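PDB 1XIP: nucleoporin NUP159 from Saccharomyces cerevisiae, which serves as a nuclear pore component in mRNA export, its N-terminal beta-propeller domain tethering the helicase Dbp5 to the pore. Local coordinates for residues T166-K180 and P216-V230. Residues are numbered along the deposited sequence; the frame is centred on the assembly and turned at random.
Sequences TSFDVTNSQLAVLLK and PLSVTILSPQDFLAV
Neighbouring blades of the Nup159 beta-propeller meet here, the strands 167-170 and 174-179 of one sheet lying against 216-221 and 226-230 of the next. Strands 167-170 and 216-221 run almost parallel, 9° between their directions, yet what joins them is side chain to backbone. S167 OG accepts from V219 N at 3.0 Å, and two residues along each strand the step recurs, D169 OD2 taking I221 N at 2.7 Å through the lone pair that faces away from its other oxygen. D169 extends anti to its own backbone N (chi1 -164°), as S167 does, which sends both oxygens across to the facing strand. K281 lies near the same carboxylate oxygen as a long, weak ion pair and also bonds I221 O. Were D169 an alanine, the buried I221 amide would probably lose its acceptor and K281 a nearby negative charge. Water extends the polar seam: one molecule links S167 OG to S218 OG, while a second donates to V219 O and, weakly, to F168 O.

Beside the seam the contact turns apolar. V219 CG2 presses on L178 CB at 3.5 Å, the L178 branch CD2 reaches P216 CB at 3.8 Å, and A176 CB rests against both I221 CG1 and F227 CE1, each at 3.8 Å. At the hairpin end the extended Q174 chain passes I221, its OE1 3.4 Å from I221 CG2; NE2, hydrogen-bonded to S186 OG, gives only a weak bond to P224 O and approaches F227 CZ obliquely, the amide tilted 64° from the ring. To this interface the S167 and D169 bonds add a polar seam; the face-to-face packing of successive sheets is the blade-to-blade arrangement of a beta-propeller.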
loop_
_atom_site.group_PDB
_atom_site.type_symbol
_atom_site.label_atom_id
_atom_site.label_comp_id
_atom_site.label_asym_id
_atom_site.label_seq_id
_atom_site.Cartn_x
_atom_site.Cartn_y
_atom_site.Cartn_z
ATOM N N THR A 166 10.480 10.832 3.985
ATOM C CA THR A 166 10.081 9.750 4.889
ATOM C C THR A 166 8.958 8.904 4.303
ATOM O O THR A 166 8.775 7.757 4.688
ATOM C CB THR A 166 9.699 10.260 6.298
ATOM O OG1 THR A 166 8.662 11.230 6.197
ATOM C CG2 THR A 166 10.853 11.040 6.922
ATOM N N SER A 167 8.216 9.495 3.376
ATOM C CA SER A 167 7.218 8.793 2.602
ATOM C C SER A 167 7.078 9.421 1.228
ATOM O O SER A 167 7.190 10.625 1.067
ATOM C CB SER A 167 5.856 8.807 3.317
ATOM O OG SER A 167 4.979 7.843 2.738
ATOM N N PHE A 168 6.811 8.598 0.237
ATOM C CA PHE A 168 6.529 9.098 -1.096
ATOM C C PHE A 168 5.361 8.324 -1.708
ATOM O O PHE A 168 5.001 7.255 -1.235
ATOM C CB PHE A 168 7.777 9.010 -1.977
ATOM C CG PHE A 168 8.034 7.623 -2.536
ATOM C CD1 PHE A 168 7.587 7.277 -3.813
ATOM C CD2 PHE A 168 8.736 6.675 -1.791
ATOM C CE1 PHE A 168 7.828 6.002 -4.340
ATOM C CE2 PHE A 168 8.991 5.403 -2.305
ATOM C CZ PHE A 168 8.532 5.062 -3.580
ATOM N N ASP A 169 4.773 8.878 -2.756
ATOM C CA ASP A 169 3.780 8.163 -3.553
ATOM C C ASP A 169 3.927 8.601 -5.009
ATOM O O ASP A 169 4.309 9.729 -5.263
ATOM C CB ASP A 169 2.367 8.454 -3.025
ATOM C CG ASP A 169 1.330 7.468 -3.538
ATOM O OD1 ASP A 169 1.709 6.420 -4.146
ATOM O OD2 ASP A 169 0.098 7.656 -3.378
ATOM N N VAL A 170 3.656 7.699 -5.954
ATOM C CA VAL A 170 3.616 8.054 -7.375
ATOM C C VAL A 170 2.381 7.552 -8.060
ATOM O O VAL A 170 1.819 6.502 -7.688
ATOM C CB VAL A 170 4.772 7.458 -8.202
ATOM C CG1 VAL A 170 5.788 8.522 -8.554
ATOM C CG2 VAL A 170 5.391 6.261 -7.544
ATOM N N THR A 171 1.972 8.302 -9.081
ATOM C CA THR A 171 1.053 7.815 -10.092
ATOM C C THR A 171 1.770 7.896 -11.432
ATOM O O THR A 171 2.951 8.222 -11.493
ATOM C CB THR A 171 -0.220 8.673 -10.137
ATOM O OG1 THR A 171 0.129 10.038 -10.453
ATOM C CG2 THR A 171 -0.885 8.743 -8.761
ATOM N N ASN A 172 1.048 7.624 -12.507
ATOM C CA ASN A 172 1.597 7.784 -13.832
ATOM C C ASN A 172 2.107 9.193 -14.150
ATOM O O ASN A 172 2.950 9.355 -15.023
ATOM C CB ASN A 172 0.572 7.370 -14.869
ATOM C CG ASN A 172 1.216 6.946 -16.147
ATOM O OD1 ASN A 172 1.409 7.758 -17.057
ATOM N ND2 ASN A 172 1.595 5.673 -16.222
ATOM N N SER A 173 1.601 10.203 -13.439
ATOM C CA SER A 173 1.875 11.600 -13.796
ATOM C C SER A 173 2.280 12.513 -12.642
ATOM O O SER A 173 2.656 13.658 -12.868
ATOM C CB SER A 173 0.683 12.192 -14.540
ATOM O OG SER A 173 -0.493 12.071 -13.770
ATOM N N GLN A 174 2.225 12.000 -11.412
ATOM C CA GLN A 174 2.561 12.794 -10.226
ATOM C C GLN A 174 3.496 12.052 -9.266
ATOM O O GLN A 174 3.473 10.827 -9.201
ATOM C CB GLN A 174 1.280 13.174 -9.506
ATOM C CG GLN A 174 1.382 14.358 -8.581
ATOM C CD GLN A 174 0.061 14.619 -7.872
ATOM O OE1 GLN A 174 -0.942 13.937 -8.146
ATOM N NE2 GLN A 174 0.045 15.608 -6.969
ATOM N N LEU A 175 4.319 12.807 -8.537
ATOM C CA LEU A 175 5.157 12.272 -7.453
ATOM C C LEU A 175 5.061 13.179 -6.236
ATOM O O LEU A 175 5.415 14.364 -6.298
ATOM C CB LEU A 175 6.629 12.132 -7.894
ATOM C CG LEU A 175 7.784 11.632 -6.975
ATOM C CD1 LEU A 175 7.374 11.097 -5.627
ATOM C CD2 LEU A 175 8.607 10.568 -7.683
ATOM N N ALA A 176 4.568 12.621 -5.135
ATOM C CA ALA A 176 4.463 13.347 -3.872
ATOM C C ALA A 176 5.518 12.884 -2.854
ATOM O O ALA A 176 5.892 11.719 -2.802
ATOM C CB ALA A 176 3.073 13.198 -3.299
ATOM N N VAL A 177 5.968 13.812 -2.029
ATOM C CA VAL A 177 7.039 13.551 -1.081
ATOM C C VAL A 177 6.664 14.167 0.281
ATOM O O VAL A 177 6.178 15.306 0.343
ATOM C CB VAL A 177 8.369 14.135 -1.638
ATOM C CG1 VAL A 177 9.376 14.380 -0.555
ATOM C CG2 VAL A 177 8.943 13.218 -2.724
ATOM N N LEU A 178 6.827 13.381 1.353
ATOM C CA LEU A 178 6.705 13.864 2.726
ATOM C C LEU A 178 8.101 13.945 3.330
ATOM O O LEU A 178 8.826 12.940 3.368
ATOM C CB LEU A 178 5.861 12.914 3.571
ATOM C CG LEU A 178 4.935 13.481 4.667
ATOM C CD1 LEU A 178 4.464 12.389 5.617
ATOM C CD2 LEU A 178 5.548 14.651 5.449
ATOM N N LEU A 179 8.465 15.128 3.821
ATOM C CA LEU A 179 9.809 15.357 4.346
ATOM C C LEU A 179 9.904 15.255 5.872
ATOM O O LEU A 179 8.893 15.318 6.560
ATOM C CB LEU A 179 10.340 16.712 3.858
ATOM C CG LEU A 179 10.507 16.828 2.343
ATOM C CD1 LEU A 179 10.980 18.217 1.928
ATOM C CD2 LEU A 179 11.484 15.776 1.870
ATOM N N LYS A 180 11.134 15.088 6.373
ATOM C CA LYS A 180 11.439 15.054 7.824
ATOM C C LYS A 180 10.945 16.267 8.622
ATOM O O LYS A 180 10.505 16.126 9.765
ATOM C CB LYS A 180 12.943 14.912 8.057
ATOM C CG LYS A 180 13.518 13.593 7.647
ATOM C CD LYS A 180 14.966 13.516 8.017
ATOM C CE LYS A 180 15.299 12.179 8.628
ATOM N NZ LYS A 180 16.679 12.213 9.219
ATOM N N PRO A 216 6.398 12.313 10.769
ATOM C CA PRO A 216 5.893 12.145 9.405
ATOM C C PRO A 216 5.937 10.663 9.048
ATOM O O PRO A 216 7.023 10.075 9.087
ATOM C CB PRO A 216 6.888 12.946 8.564
ATOM C CG PRO A 216 8.170 12.927 9.359
ATOM C CD PRO A 216 7.746 12.918 10.797
ATOM N N LEU A 217 4.782 10.062 8.751
ATOM C CA LEU A 217 4.721 8.613 8.536
ATOM C C LEU A 217 4.382 8.234 7.089
ATOM O O LEU A 217 4.945 7.279 6.553
ATOM C CB LEU A 217 3.760 7.935 9.525
ATOM C CG LEU A 217 3.962 8.037 11.062
ATOM C CD1 LEU A 217 2.840 7.374 11.816
ATOM C CD2 LEU A 217 5.257 7.441 11.504
ATOM N N SER A 218 3.493 8.988 6.441
ATOM C CA SER A 218 2.913 8.502 5.202
ATOM C C SER A 218 2.231 9.564 4.305
ATOM O O SER A 218 1.514 10.419 4.802
ATOM C CB SER A 218 1.927 7.383 5.534
ATOM O OG SER A 218 0.941 7.299 4.530
ATOM N N VAL A 219 2.473 9.495 2.991
ATOM C CA VAL A 219 1.644 10.201 2.002
ATOM C C VAL A 219 0.979 9.247 1.042
ATOM O O VAL A 219 1.521 8.181 0.735
ATOM C CB VAL A 219 2.395 11.164 1.047
ATOM C CG1 VAL A 219 1.767 12.544 1.108
ATOM C CG2 VAL A 219 3.906 11.155 1.238
ATOM N N THR A 220 -0.175 9.675 0.535
ATOM C CA THR A 220 -0.877 8.974 -0.514
ATOM C C THR A 220 -1.527 10.007 -1.394
ATOM O O THR A 220 -2.212 10.890 -0.899
ATOM C CB THR A 220 -1.943 8.067 0.096
ATOM O OG1 THR A 220 -1.307 7.126 0.961
ATOM C CG2 THR A 220 -2.579 7.179 -0.961
ATOM N N ILE A 221 -1.286 9.906 -2.697
ATOM C CA ILE A 221 -1.975 10.707 -3.690
ATOM C C ILE A 221 -3.350 10.105 -3.917
ATOM O O ILE A 221 -3.461 8.942 -4.337
ATOM C CB ILE A 221 -1.197 10.686 -5.003
ATOM C CG1 ILE A 221 0.204 11.264 -4.804
ATOM C CG2 ILE A 221 -1.961 11.419 -6.068
ATOM C CD1 ILE A 221 1.122 11.128 -6.005
ATOM N N LEU A 222 -4.397 10.873 -3.631
ATOM C CA LEU A 222 -5.761 10.393 -3.870
ATOM C C LEU A 222 -6.274 10.933 -5.196
ATOM O O LEU A 222 -7.104 10.311 -5.854
ATOM C CB LEU A 222 -6.707 10.787 -2.732
ATOM C CG LEU A 222 -6.389 10.317 -1.311
ATOM C CD1 LEU A 222 -7.262 11.049 -0.314
ATOM C CD2 LEU A 222 -6.549 8.818 -1.151
ATOM N N SER A 223 -5.773 12.107 -5.563
ATOM C CA SER A 223 -6.070 12.770 -6.834
ATOM C C SER A 223 -4.934 13.758 -7.045
ATOM O O SER A 223 -4.158 13.992 -6.122
ATOM C CB SER A 223 -7.420 13.498 -6.772
ATOM O OG SER A 223 -7.271 14.826 -6.277
ATOM N N PRO A 224 -4.811 14.342 -8.234
ATOM C CA PRO A 224 -3.749 15.336 -8.466
ATOM C C PRO A 224 -3.802 16.498 -7.451
ATOM O O PRO A 224 -2.790 17.179 -7.274
ATOM C CB PRO A 224 -4.038 15.828 -9.878
ATOM C CG PRO A 224 -4.798 14.706 -10.514
ATOM C CD PRO A 224 -5.637 14.124 -9.436
ATOM N N GLN A 225 -4.951 16.675 -6.784
ATOM C CA GLN A 225 -5.163 17.760 -5.815
ATOM C C GLN A 225 -5.201 17.361 -4.318
ATOM O O GLN A 225 -4.829 18.161 -3.442
ATOM C CB GLN A 225 -6.430 18.532 -6.176
ATOM C CG GLN A 225 -6.130 19.731 -7.055
ATOM C CD GLN A 225 -7.338 20.232 -7.809
ATOM O OE1 GLN A 225 -8.046 21.134 -7.334
ATOM N NE2 GLN A 225 -7.573 19.669 -9.000
ATOM N N ASP A 226 -5.659 16.137 -4.041
ATOM C CA ASP A 226 -5.748 15.623 -2.673
ATOM C C ASP A 226 -4.565 14.748 -2.269
ATOM O O ASP A 226 -3.967 14.059 -3.099
ATOM C CB ASP A 226 -7.023 14.801 -2.471
ATOM C CG ASP A 226 -8.240 15.403 -3.154
ATOM O OD1 ASP A 226 -8.188 16.582 -3.607
ATOM O OD2 ASP A 226 -9.304 14.742 -3.284
ATOM N N PHE A 227 -4.249 14.771 -0.978
ATOM C CA PHE A 227 -3.339 13.807 -0.386
ATOM C C PHE A 227 -3.893 13.350 0.958
ATOM O O PHE A 227 -4.710 14.030 1.587
ATOM C CB PHE A 227 -1.929 14.383 -0.201
ATOM C CG PHE A 227 -1.402 15.132 -1.397
ATOM C CD1 PHE A 227 -0.680 14.472 -2.380
ATOM C CD2 PHE A 227 -1.613 16.509 -1.529
ATOM C CE1 PHE A 227 -0.184 15.159 -3.491
ATOM C CE2 PHE A 227 -1.131 17.209 -2.643
ATOM C CZ PHE A 227 -0.414 16.529 -3.625
ATOM N N LEU A 228 -3.450 12.180 1.388
ATOM C CA LEU A 228 -3.743 11.709 2.717
ATOM C C LEU A 228 -2.408 11.531 3.406
ATOM O O LEU A 228 -1.533 10.832 2.898
ATOM C CB LEU A 228 -4.501 10.388 2.623
ATOM C CG LEU A 228 -5.099 9.645 3.821
ATOM C CD1 LEU A 228 -4.557 8.255 3.863
ATOM C CD2 LEU A 228 -4.894 10.338 5.131
ATOM N N ALA A 229 -2.242 12.200 4.546
ATOM C CA ALA A 229 -0.992 12.162 5.312
ATOM C C ALA A 229 -1.223 11.588 6.690
ATOM O O ALA A 229 -2.280 11.788 7.280
ATOM C CB ALA A 229 -0.412 13.548 5.429
ATOM N N VAL A 230 -0.230 10.888 7.217
ATOM C CA VAL A 230 -0.336 10.392 8.577
ATOM C C VAL A 230 0.873 10.767 9.419
ATOM O O VAL A 230 2.009 10.726 8.944
ATOM C CB VAL A 230 -0.590 8.879 8.638
ATOM C CG1 VAL A 230 -0.912 8.461 10.079
ATOM C CG2 VAL A 230 -1.729 8.473 7.698
HETATM O O HOH W 1 2.927 5.450 3.146
HETATM O O HOH W 2 2.554 5.656 0.527
#